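Local coordinates for protein PT26-6P (Thermococcus sp., PDB 2WB7) that is of unknown function, encoded by a mobile genetic element of a euryarchaeon, and combines two immunoglobulin-like domains with a helical domain, at residues A[101-106]-A[369-374]; A[263-268]-A[293-298]; A[434-437]-A[443-446]; A[495-498]-A[504-507]. All coordinates share one frame; numbering follows the deposited sequence.

Interaction 1. Residues A[101-106]-A[369-374]; sequences TYWTRV and VKIPIW
The indole of Trp103 lies against the side chains of Val369, Ile371 and Pro372 at the start of strand 370-379. This one side chain carries the contact for segment 101-106. Its CB does not reach the partner. The first torsion sets CG beside the backbone N and anti to the carbonyl carbon (chi1 -53°), which swings the six-membered ring out to the other segment. At the near side of that ring, CE3 lies 4.0 Å from Ile371 CG1 and 4.3 Å from Val369 CG1. Next round the rim, CZ3 is 4.2 Å from the backbone O of Lys370, a loose van der Waals contact. CH2, at the far end, meets Pro372 CD at 3.5 Å. CZ2 lies near both Pro372 CD and Ile371 CG2. The CG2 methyl of Ile371 sits over the ring face in a CH-pi contact, 4.2 Å from the centroid of the Trp103 six-membered ring and 15° off its normal. Ile371 CG1 comes over a face as well. Pro372 CD approaches obliquely. No hydrogen bond joins the two segments, so their contact is apolar packing. Outside them, Trp103 O accepts a hydrogen bond from Arg365 NH1, and the side chain of Lys129 on strand 120-129 touches both Trp103 and Ile371. Trp103 marks a corner between strands 101-102 and 104-108, with a positive phi of 68°. It projects from the first immunoglobulin-like domain onto a strand of the second. The contact is thus an interdomain one, an aromatic ring of one beta domain laid on aliphatic side chains of the next.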
loop_
_atom_site.group_PDB
_atom_site.type_symbol
_atom_site.label_atom_id
_atom_site.label_comp_id
_atom_site.label_asym_id
_atom_site.label_seq_id
_atom_site.Cartn_x
_atom_site.Cartn_y
_atom_site.Cartn_z
ATOM N N THR A 101 -19.495 19.253 7.018
ATOM C CA THR A 101 -19.274 19.245 5.579
ATOM C C THR A 101 -17.835 19.560 5.219
ATOM O O THR A 101 -17.224 20.435 5.829
ATOM C CB THR A 101 -20.169 20.276 4.871
ATOM O OG1 THR A 101 -19.843 21.588 5.333
ATOM C CG2 THR A 101 -21.631 20.000 5.147
ATOM N N TYR A 102 -17.303 18.886 4.205
ATOM C CA TYR A 102 -15.931 19.151 3.797
ATOM C C TYR A 102 -15.766 19.420 2.309
ATOM O O TYR A 102 -16.473 18.863 1.475
ATOM C CB TYR A 102 -15.025 17.981 4.156
ATOM C CG TYR A 102 -15.294 17.283 5.463
ATOM C CD1 TYR A 102 -16.531 16.713 5.736
ATOM C CD2 TYR A 102 -14.279 17.132 6.403
ATOM C CE1 TYR A 102 -16.756 16.038 6.922
ATOM C CE2 TYR A 102 -14.490 16.460 7.594
ATOM C CZ TYR A 102 -15.730 15.912 7.849
ATOM O OH TYR A 102 -15.952 15.236 9.033
ATOM N N TRP A 103 -14.805 20.274 1.989
ATOM C CA TRP A 103 -14.310 20.396 0.622
ATOM C C TRP A 103 -15.337 20.995 -0.319
ATOM O O TRP A 103 -15.195 20.911 -1.540
ATOM C CB TRP A 103 -13.846 19.033 0.110
ATOM C CG TRP A 103 -12.874 18.417 1.036
ATOM C CD1 TRP A 103 -12.936 17.176 1.599
ATOM C CD2 TRP A 103 -11.699 19.036 1.548
ATOM N NE1 TRP A 103 -11.860 16.984 2.427
ATOM C CE2 TRP A 103 -11.082 18.112 2.412
ATOM C CE3 TRP A 103 -11.104 20.287 1.354
ATOM C CZ2 TRP A 103 -9.890 18.395 3.086
ATOM C CZ3 TRP A 103 -9.918 20.572 2.024
ATOM C CH2 TRP A 103 -9.324 19.626 2.879
ATOM N N THR A 104 -16.369 21.597 0.266
ATOM C CA THR A 104 -17.399 22.301 -0.489
ATOM C C THR A 104 -16.814 22.948 -1.730
ATOM O O THR A 104 -15.795 23.636 -1.664
ATOM C CB THR A 104 -18.075 23.388 0.366
ATOM O OG1 THR A 104 -18.306 22.888 1.692
ATOM C CG2 THR A 104 -19.395 23.792 -0.249
ATOM N N ARG A 105 -17.459 22.708 -2.866
ATOM C CA ARG A 105 -17.019 23.268 -4.131
ATOM C C ARG A 105 -18.185 24.064 -4.662
ATOM O O ARG A 105 -19.321 23.593 -4.619
ATOM C CB ARG A 105 -16.683 22.144 -5.113
ATOM C CG ARG A 105 -15.578 22.458 -6.108
ATOM C CD ARG A 105 -15.965 23.588 -7.034
ATOM N NE ARG A 105 -15.099 23.655 -8.199
ATOM C CZ ARG A 105 -15.160 24.614 -9.114
ATOM N NH1 ARG A 105 -16.054 25.585 -8.998
ATOM N NH2 ARG A 105 -14.331 24.601 -10.146
ATOM N N VAL A 106 -17.924 25.265 -5.162
ATOM C CA VAL A 106 -19.000 26.072 -5.713
ATOM C C VAL A 106 -18.708 26.584 -7.121
ATOM O O VAL A 106 -17.671 27.206 -7.368
ATOM C CB VAL A 106 -19.340 27.255 -4.787
ATOM C CG1 VAL A 106 -20.009 28.370 -5.575
ATOM C CG2 VAL A 106 -20.226 26.780 -3.632
ATOM N N VAL A 369 -8.776 25.425 -4.365
ATOM C CA VAL A 369 -8.744 24.748 -3.081
ATOM C C VAL A 369 -7.668 23.656 -3.097
ATOM O O VAL A 369 -7.498 22.974 -4.105
ATOM C CB VAL A 369 -10.098 24.116 -2.777
ATOM C CG1 VAL A 369 -9.941 23.054 -1.707
ATOM C CG2 VAL A 369 -11.093 25.184 -2.363
ATOM N N LYS A 370 -6.947 23.481 -1.989
ATOM C CA LYS A 370 -5.879 22.464 -1.925
ATOM C C LYS A 370 -6.146 21.351 -0.911
ATOM O O LYS A 370 -6.197 21.614 0.279
ATOM C CB LYS A 370 -4.536 23.128 -1.636
ATOM C CG LYS A 370 -3.868 23.640 -2.876
ATOM C CD LYS A 370 -3.000 24.824 -2.575
ATOM C CE LYS A 370 -2.641 25.574 -3.861
ATOM N NZ LYS A 370 -3.832 26.173 -4.598
ATOM N N ILE A 371 -6.308 20.115 -1.388
ATOM C CA ILE A 371 -6.697 18.984 -0.530
ATOM C C ILE A 371 -5.500 18.106 -0.110
ATOM O O ILE A 371 -4.847 17.488 -0.957
ATOM C CB ILE A 371 -7.723 18.078 -1.245
ATOM C CG1 ILE A 371 -8.930 18.886 -1.695
ATOM C CG2 ILE A 371 -8.183 16.969 -0.349
ATOM C CD1 ILE A 371 -9.982 18.058 -2.381
ATOM N N PRO A 372 -5.228 18.022 1.209
ATOM C CA PRO A 372 -4.046 17.317 1.712
ATOM C C PRO A 372 -4.213 15.797 1.668
ATOM O O PRO A 372 -5.233 15.279 2.127
ATOM C CB PRO A 372 -3.956 17.778 3.173
ATOM C CG PRO A 372 -5.077 18.773 3.372
ATOM C CD PRO A 372 -6.073 18.510 2.305
ATOM N N ILE A 373 -3.233 15.085 1.124
ATOM C CA ILE A 373 -3.278 13.631 1.159
ATOM C C ILE A 373 -1.978 13.089 1.727
ATOM O O ILE A 373 -0.931 13.760 1.657
ATOM C CB ILE A 373 -3.503 13.029 -0.221
ATOM C CG1 ILE A 373 -2.545 13.657 -1.226
ATOM C CG2 ILE A 373 -4.949 13.231 -0.651
ATOM C CD1 ILE A 373 -2.611 13.016 -2.571
ATOM N N TRP A 374 -2.044 11.890 2.303
ATOM C CA TRP A 374 -0.874 11.260 2.864
ATOM C C TRP A 374 -0.831 9.792 2.490
ATOM O O TRP A 374 -1.867 9.174 2.222
ATOM C CB TRP A 374 -0.859 11.410 4.387
ATOM C CG TRP A 374 -1.976 10.692 5.082
ATOM C CD1 TRP A 374 -3.218 11.174 5.336
ATOM C CD2 TRP A 374 -1.947 9.356 5.598
ATOM N NE1 TRP A 374 -3.963 10.227 5.995
ATOM C CE2 TRP A 374 -3.208 9.102 6.164
ATOM C CE3 TRP A 374 -0.977 8.347 5.628
ATOM C CZ2 TRP A 374 -3.530 7.889 6.756
ATOM C CZ3 TRP A 374 -1.300 7.135 6.223
ATOM C CH2 TRP A 374 -2.564 6.921 6.780
#

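Interaction 2. Residues A[263-268]-A[293-298]; sequences LSDFII and GYFQPA
Ser264 and Asp265 face the rings of Tyr294 and Phe295, and all four residues are buried. The first kind of contact is packing over an aromatic face. Ser264 CB makes a CH-pi contact with Tyr294, 3.9 Å from the ring centroid and 25° off the normal. The backbone O of Ser264 also lies above the Tyr294 ring, nearer its rim, at 3.5 Å from CG of Tyr294. Tyr294 CG stands anti to the backbone N (chi1 171°), which directs the ring to Ser264.

The second kind sets a carboxylate beside rings. Asp265 OD1 comes obliquely to both, 3.4 Å from Phe295 CZ and 3.7 Å from Tyr294 CE2. Its carboxylate plane is turned 39° from the Phe295 ring. Tyr294 CD2 in turn lies over the centre of the Phe295 ring.

Hydrogen bonds do not cross between the two segments. The polar ends bind elsewhere: Ser264 OG to Tyr62 N, and Asp265 OD2 to Ala66 N. The Tyr294 hydroxyl makes a weak hydrogen bond to Leu60 O.

Residues 263-265 form the turn between antiparallel strands 253-261 and 266-272. Segment 293-298 is in the loop joining strands 281-290 and 301-314. The contact thus joins two loops of the second immunoglobulin-like domain. Both pack on strands 52-62 and 66-75 of the first and the turn between them, an interdomain seam where Tyr294 touches Pro58, Phe67 and Pro68.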
loop_
_atom_site.group_PDB
_atom_site.type_symbol
_atom_site.label_atom_id
_atom_site.label_comp_id
_atom_site.label_asym_id
_atom_site.label_seq_id
_atom_site.Cartn_x
_atom_site.Cartn_y
_atom_site.Cartn_z
ATOM N N LEU A 263 -3.759 5.598 -1.251
ATOM C CA LEU A 263 -3.095 4.697 -2.181
ATOM C C LEU A 263 -3.612 4.820 -3.611
ATOM O O LEU A 263 -2.890 4.509 -4.559
ATOM C CB LEU A 263 -3.178 3.243 -1.707
ATOM C CG LEU A 263 -2.338 2.235 -2.496
ATOM C CD1 LEU A 263 -0.837 2.525 -2.394
ATOM C CD2 LEU A 263 -2.648 0.824 -1.991
ATOM N N SER A 264 -4.857 5.267 -3.768
ATOM C CA SER A 264 -5.415 5.468 -5.101
ATOM C C SER A 264 -4.773 6.666 -5.800
ATOM O O SER A 264 -4.741 6.733 -7.023
ATOM C CB SER A 264 -6.918 5.675 -5.010
ATOM O OG SER A 264 -7.574 4.524 -4.507
ATOM N N ASP A 265 -4.271 7.616 -5.024
ATOM C CA ASP A 265 -3.732 8.847 -5.598
ATOM C C ASP A 265 -2.283 8.699 -6.053
ATOM O O ASP A 265 -1.925 9.146 -7.147
ATOM C CB ASP A 265 -3.843 9.998 -4.603
ATOM C CG ASP A 265 -5.274 10.240 -4.151
ATOM O OD1 ASP A 265 -6.200 9.740 -4.834
ATOM O OD2 ASP A 265 -5.472 10.916 -3.115
ATOM N N PHE A 266 -1.453 8.085 -5.205
ATOM C CA PHE A 266 -0.066 7.795 -5.550
ATOM C C PHE A 266 0.458 6.590 -4.789
ATOM O O PHE A 266 -0.167 6.135 -3.834
ATOM C CB PHE A 266 0.838 9.011 -5.327
ATOM C CG PHE A 266 0.936 9.458 -3.893
ATOM C CD1 PHE A 266 2.072 9.207 -3.158
ATOM C CD2 PHE A 266 -0.095 10.153 -3.287
ATOM C CE1 PHE A 266 2.164 9.635 -1.838
ATOM C CE2 PHE A 266 -0.003 10.581 -1.982
ATOM C CZ PHE A 266 1.118 10.326 -1.255
ATOM N N ILE A 267 1.590 6.055 -5.223
ATOM C CA ILE A 267 2.100 4.827 -4.632
ATOM C C ILE A 267 3.582 4.918 -4.326
ATOM O O ILE A 267 4.295 5.783 -4.839
ATOM C CB ILE A 267 1.860 3.608 -5.537
ATOM C CG1 ILE A 267 2.927 3.531 -6.630
ATOM C CG2 ILE A 267 0.495 3.679 -6.179
ATOM C CD1 ILE A 267 2.638 2.475 -7.691
ATOM N N ILE A 268 4.034 4.034 -3.454
ATOM C CA ILE A 268 5.440 3.916 -3.161
ATOM C C ILE A 268 5.870 2.488 -3.447
ATOM O O ILE A 268 5.266 1.529 -2.936
ATOM C CB ILE A 268 5.734 4.257 -1.703
ATOM C CG1 ILE A 268 5.410 5.725 -1.430
ATOM C CG2 ILE A 268 7.185 3.945 -1.366
ATOM C CD1 ILE A 268 5.761 6.163 -0.007
ATOM N N GLY A 293 -3.666 9.332 -14.060
ATOM C CA GLY A 293 -5.025 9.633 -14.514
ATOM C C GLY A 293 -6.078 8.929 -13.687
ATOM O O GLY A 293 -7.043 8.385 -14.216
ATOM N N TYR A 294 -5.895 8.937 -12.378
ATOM C CA TYR A 294 -6.901 8.380 -11.513
ATOM C C TYR A 294 -7.978 9.422 -11.328
ATOM O O TYR A 294 -9.104 9.095 -10.974
ATOM C CB TYR A 294 -6.309 8.013 -10.163
ATOM C CG TYR A 294 -7.348 7.623 -9.158
ATOM C CD1 TYR A 294 -8.037 6.425 -9.278
ATOM C CD2 TYR A 294 -7.657 8.459 -8.093
ATOM C CE1 TYR A 294 -9.003 6.064 -8.360
ATOM C CE2 TYR A 294 -8.624 8.106 -7.171
ATOM C CZ TYR A 294 -9.290 6.905 -7.314
ATOM O OH TYR A 294 -10.243 6.536 -6.405
ATOM N N PHE A 295 -7.625 10.677 -11.579
ATOM C CA PHE A 295 -8.555 11.794 -11.419
ATOM C C PHE A 295 -9.237 12.182 -12.727
ATOM O O PHE A 295 -10.084 13.066 -12.739
ATOM C CB PHE A 295 -7.833 13.010 -10.853
ATOM C CG PHE A 295 -7.307 12.814 -9.456
ATOM C CD1 PHE A 295 -5.981 12.462 -9.232
ATOM C CD2 PHE A 295 -8.134 12.993 -8.366
ATOM C CE1 PHE A 295 -5.496 12.280 -7.943
ATOM C CE2 PHE A 295 -7.655 12.822 -7.072
ATOM C CZ PHE A 295 -6.335 12.463 -6.862
ATOM N N GLN A 296 -8.852 11.535 -13.826
ATOM C CA GLN A 296 -9.543 11.693 -15.104
ATOM C C GLN A 296 -11.041 11.699 -14.845
ATOM O O GLN A 296 -11.520 10.842 -14.120
ATOM C CB GLN A 296 -9.217 10.501 -16.009
ATOM C CG GLN A 296 -7.893 10.595 -16.741
ATOM C CD GLN A 296 -7.732 11.952 -17.403
ATOM O OE1 GLN A 296 -7.252 12.911 -16.785
ATOM N NE2 GLN A 296 -8.147 12.048 -18.666
ATOM N N PRO A 297 -11.799 12.639 -15.445
ATOM C CA PRO A 297 -11.449 13.698 -16.396
ATOM C C PRO A 297 -10.833 14.917 -15.725
ATOM O O PRO A 297 -10.316 15.796 -16.409
ATOM C CB PRO A 297 -12.795 14.088 -17.016
ATOM C CG PRO A 297 -13.843 13.286 -16.323
ATOM C CD PRO A 297 -13.240 12.618 -15.151
ATOM N N ALA A 298 -10.903 14.998 -14.403
ATOM C CA ALA A 298 -10.184 16.057 -13.701
ATOM C C ALA A 298 -8.684 15.861 -13.911
ATOM O O ALA A 298 -8.227 14.760 -14.288
ATOM C CB ALA A 298 -10.526 16.056 -12.208
#

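Interaction 3. Residues A[434-437]-A[443-446]; sequences AKAK and NAIE
Ala436 and Ile445 meet near the turn that joins helices 408-438 and 442-465. The CB of Ala436 lies 3.4 Å from CG1 of Ile445 and against the backbone N of the same residue. On one side Ala436 CB also touches the methyl of Ala444, CB to CB at 3.5 Å. On the other, the aliphatic start of Lys437 meets Ile445 at about a right angle, with Lys437 CG 4.0 Å from Ile445 CG1. Ile445 CG1 is anti to its carbonyl carbon (chi1 -67°), which carries CD1 across to the helix backbone, 3.5 Å from Ala436 O. A glycine at Ile445 would probably open a gap beside Ala436 and leave the CG of Lys437 without its apolar neighbour.

The small alanines let the backbones come near, with CA of Ala436 and CA of Ile445 4.9 Å apart. Further out, Asn441 OD1 accepts a hydrogen bond from Ala444 N near the start of helix 442-465. Leu499 of helix 471-499 touches both Lys435 and Ala444. The contact closes an alpha-alpha hairpin: two consecutive helices of the helical domain, joined by a short turn and packed closely at the turn end.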
loop_
_atom_site.group_PDB
_atom_site.type_symbol
_atom_site.label_atom_id
_atom_site.label_comp_id
_atom_site.label_asym_id
_atom_site.label_seq_id
_atom_site.Cartn_x
_atom_site.Cartn_y
_atom_site.Cartn_z
ATOM N N ALA A 434 10.101 -22.061 27.049
ATOM C CA ALA A 434 9.821 -21.952 28.454
ATOM C C ALA A 434 9.182 -20.602 28.737
ATOM O O ALA A 434 8.066 -20.545 29.258
ATOM C CB ALA A 434 11.094 -22.125 29.255
ATOM N N LYS A 435 9.891 -19.524 28.398
ATOM C CA LYS A 435 9.385 -18.183 28.608
ATOM C C LYS A 435 8.032 -18.012 27.939
ATOM O O LYS A 435 7.119 -17.421 28.516
ATOM C CB LYS A 435 10.348 -17.142 28.062
ATOM C CG LYS A 435 11.743 -17.251 28.623
ATOM C CD LYS A 435 12.500 -15.925 28.497
ATOM C CE LYS A 435 13.999 -16.107 28.797
ATOM N NZ LYS A 435 14.674 -14.784 29.052
ATOM N N ALA A 436 7.902 -18.534 26.723
ATOM C CA ALA A 436 6.662 -18.400 25.973
ATOM C C ALA A 436 5.494 -19.026 26.739
ATOM O O ALA A 436 4.419 -18.435 26.846
ATOM C CB ALA A 436 6.793 -19.024 24.584
ATOM N N LYS A 437 5.717 -20.222 27.281
ATOM C CA LYS A 437 4.709 -20.886 28.097
ATOM C C LYS A 437 4.451 -20.105 29.391
ATOM O O LYS A 437 3.307 -19.812 29.732
ATOM C CB LYS A 437 5.129 -22.326 28.380
ATOM C CG LYS A 437 5.213 -23.168 27.111
ATOM C CD LYS A 437 4.546 -24.496 27.294
ATOM C CE LYS A 437 5.366 -25.355 28.211
ATOM N NZ LYS A 437 6.309 -26.140 27.383
ATOM N N ASN A 443 1.654 -17.339 20.525
ATOM C CA ASN A 443 2.430 -17.331 19.277
ATOM C C ASN A 443 3.883 -17.712 19.501
ATOM O O ASN A 443 4.430 -18.551 18.784
ATOM C CB ASN A 443 2.373 -15.974 18.585
ATOM C CG ASN A 443 0.977 -15.412 18.522
ATOM O OD1 ASN A 443 0.352 -15.403 17.465
ATOM N ND2 ASN A 443 0.472 -14.943 19.665
ATOM N N ALA A 444 4.508 -17.088 20.494
ATOM C CA ALA A 444 5.875 -17.423 20.832
ATOM C C ALA A 444 5.955 -18.925 21.087
ATOM O O ALA A 444 6.841 -19.598 20.588
ATOM C CB ALA A 444 6.336 -16.635 22.037
ATOM N N ILE A 445 5.012 -19.460 21.849
ATOM C CA ILE A 445 4.949 -20.901 22.063
ATOM C C ILE A 445 4.992 -21.686 20.747
ATOM O O ILE A 445 5.803 -22.608 20.575
ATOM C CB ILE A 445 3.698 -21.295 22.875
ATOM C CG1 ILE A 445 3.820 -20.735 24.294
ATOM C CG2 ILE A 445 3.524 -22.804 22.909
ATOM C CD1 ILE A 445 2.570 -20.890 25.119
ATOM N N GLU A 446 4.120 -21.331 19.818
ATOM C CA GLU A 446 4.097 -22.032 18.563
ATOM C C GLU A 446 5.395 -21.878 17.785
ATOM O O GLU A 446 5.862 -22.822 17.157
ATOM C CB GLU A 446 2.937 -21.547 17.729
ATOM C CG GLU A 446 1.596 -21.867 18.342
ATOM C CD GLU A 446 0.546 -22.038 17.272
ATOM O OE1 GLU A 446 -0.659 -21.812 17.565
ATOM O OE2 GLU A 446 0.951 -22.385 16.129
#

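Interaction 4. Residues A[495-498]-A[504-507]; sequences ARKA and EQAK
The NZ of Lys497 is gripped by a salt bridge to Asp509 OD2 and a hydrogen bond to Val383 O. It belongs to an alpha-alpha hairpin, in which helices 471-499 and 503-523 follow each other across a short turn. The lysine chain is extended beyond CG, so its amine reaches away from its own helix to these partners. Along the way CD passes 4.2 Å from Gln505 CG, and the two side chains cross at a slant. Gln505 CG is anti to the backbone N (chi1 -166°), which brings this side chain across the lysine chain. Replacing Lys497 with a leucine would probably cost Asp509 this salt bridge and Val383 O this donor.

The lysine and Gln505 both touch Asp352 of strand 350-364, so this end of the hairpin is packed against the second immunoglobulin-like domain. On the other flank, Tyr447 of helix 442-465 touches Ala506, and Ala444 touches Ala498. Between the two helices the packing is small and apolar. Ala506 CB sits 3.9 Å from Lys497 CB. Ala506 CB also lies 3.7 Å from the backbone N of Ala498 and 4.1 Å from Ala498 CB.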
loop_
_atom_site.group_PDB
_atom_site.type_symbol
_atom_site.label_atom_id
_atom_site.label_comp_id
_atom_site.label_asym_id
_atom_site.label_seq_id
_atom_site.Cartn_x
_atom_site.Cartn_y
_atom_site.Cartn_z
ATOM N N ALA A 495 9.837 -16.187 17.696
ATOM C CA ALA A 495 9.513 -16.300 19.107
ATOM C C ALA A 495 10.057 -15.115 19.895
ATOM O O ALA A 495 9.356 -14.525 20.700
ATOM C CB ALA A 495 10.043 -17.606 19.661
ATOM N N ARG A 496 11.309 -14.764 19.635
ATOM C CA ARG A 496 11.972 -13.674 20.344
ATOM C C ARG A 496 11.266 -12.338 20.137
ATOM O O ARG A 496 11.107 -11.553 21.074
ATOM C CB ARG A 496 13.434 -13.571 19.909
ATOM C CG ARG A 496 14.230 -12.455 20.599
ATOM C CD ARG A 496 15.688 -12.347 20.093
ATOM N NE ARG A 496 15.777 -12.082 18.653
ATOM C CZ ARG A 496 15.913 -10.871 18.114
ATOM N NH1 ARG A 496 15.988 -9.799 18.899
ATOM N NH2 ARG A 496 15.969 -10.735 16.787
ATOM N N LYS A 497 10.827 -12.093 18.909
ATOM C CA LYS A 497 10.068 -10.897 18.599
ATOM C C LYS A 497 8.686 -10.936 19.231
ATOM O O LYS A 497 8.252 -9.958 19.834
ATOM C CB LYS A 497 9.970 -10.722 17.090
ATOM C CG LYS A 497 11.218 -10.094 16.510
ATOM C CD LYS A 497 11.461 -10.466 15.079
ATOM C CE LYS A 497 12.764 -9.832 14.620
ATOM N NZ LYS A 497 12.971 -10.003 13.159
ATOM N N ALA A 498 7.991 -12.064 19.100
ATOM C CA ALA A 498 6.674 -12.208 19.714
ATOM C C ALA A 498 6.742 -11.880 21.206
ATOM O O ALA A 498 6.007 -11.032 21.696
ATOM C CB ALA A 498 6.129 -13.592 19.494
ATOM N N GLU A 504 4.050 -8.331 14.850
ATOM C CA GLU A 504 3.920 -8.154 13.407
ATOM C C GLU A 504 5.137 -8.719 12.713
ATOM O O GLU A 504 5.015 -9.584 11.852
ATOM C CB GLU A 504 3.757 -6.691 13.032
ATOM C CG GLU A 504 2.587 -5.984 13.726
ATOM C CD GLU A 504 2.993 -5.242 15.025
ATOM O OE1 GLU A 504 4.106 -5.502 15.562
ATOM O OE2 GLU A 504 2.184 -4.404 15.512
ATOM N N GLN A 505 6.319 -8.222 13.077
ATOM C CA GLN A 505 7.543 -8.720 12.450
ATOM C C GLN A 505 7.764 -10.215 12.736
ATOM O O GLN A 505 8.334 -10.940 11.916
ATOM C CB GLN A 505 8.765 -7.878 12.826
ATOM C CG GLN A 505 9.961 -8.159 11.922
ATOM C CD GLN A 505 11.047 -7.110 12.015
ATOM O OE1 GLN A 505 10.873 -5.957 11.587
ATOM N NE2 GLN A 505 12.195 -7.507 12.559
ATOM N N ALA A 506 7.275 -10.665 13.892
ATOM C CA ALA A 506 7.289 -12.072 14.264
ATOM C C ALA A 506 6.544 -12.918 13.242
ATOM O O ALA A 506 6.947 -14.037 12.931
ATOM C CB ALA A 506 6.679 -12.244 15.619
ATOM N N LYS A 507 5.440 -12.396 12.729
ATOM C CA LYS A 507 4.626 -13.173 11.806
ATOM C C LYS A 507 5.302 -13.304 10.452
ATOM O O LYS A 507 5.124 -14.285 9.730
ATOM C CB LYS A 507 3.237 -12.558 11.666
ATOM C CG LYS A 507 2.395 -12.649 12.925
ATOM C CD LYS A 507 1.057 -11.929 12.731
ATOM C CE LYS A 507 -0.073 -12.655 13.462
ATOM N NZ LYS A 507 -1.380 -11.961 13.257
#

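Overall arrangement
The four contacts fall into two pairs. Interaction 2 is nested along the chain inside the loop closed by interaction 1. Their centres are 16 Å apart. Both reach the eight-stranded antiparallel sheet, and Ile373 packs on Phe266 and on Asp265 in the turn before it. Both involve the second immunoglobulin-like domain. Interactions 3 and 4 come later, in series, within the helical domain. Their centres are 11 Å apart, and Ala444 touches Ala495 and Ala498, so helices 442-465 and 471-499, consecutive in the chain, pack together. Interactions 1 and 3 are the most distant, with centres 49 Å apart on opposite sides of the chain's centre. Together the contacts mark successive domains of an elongated protein.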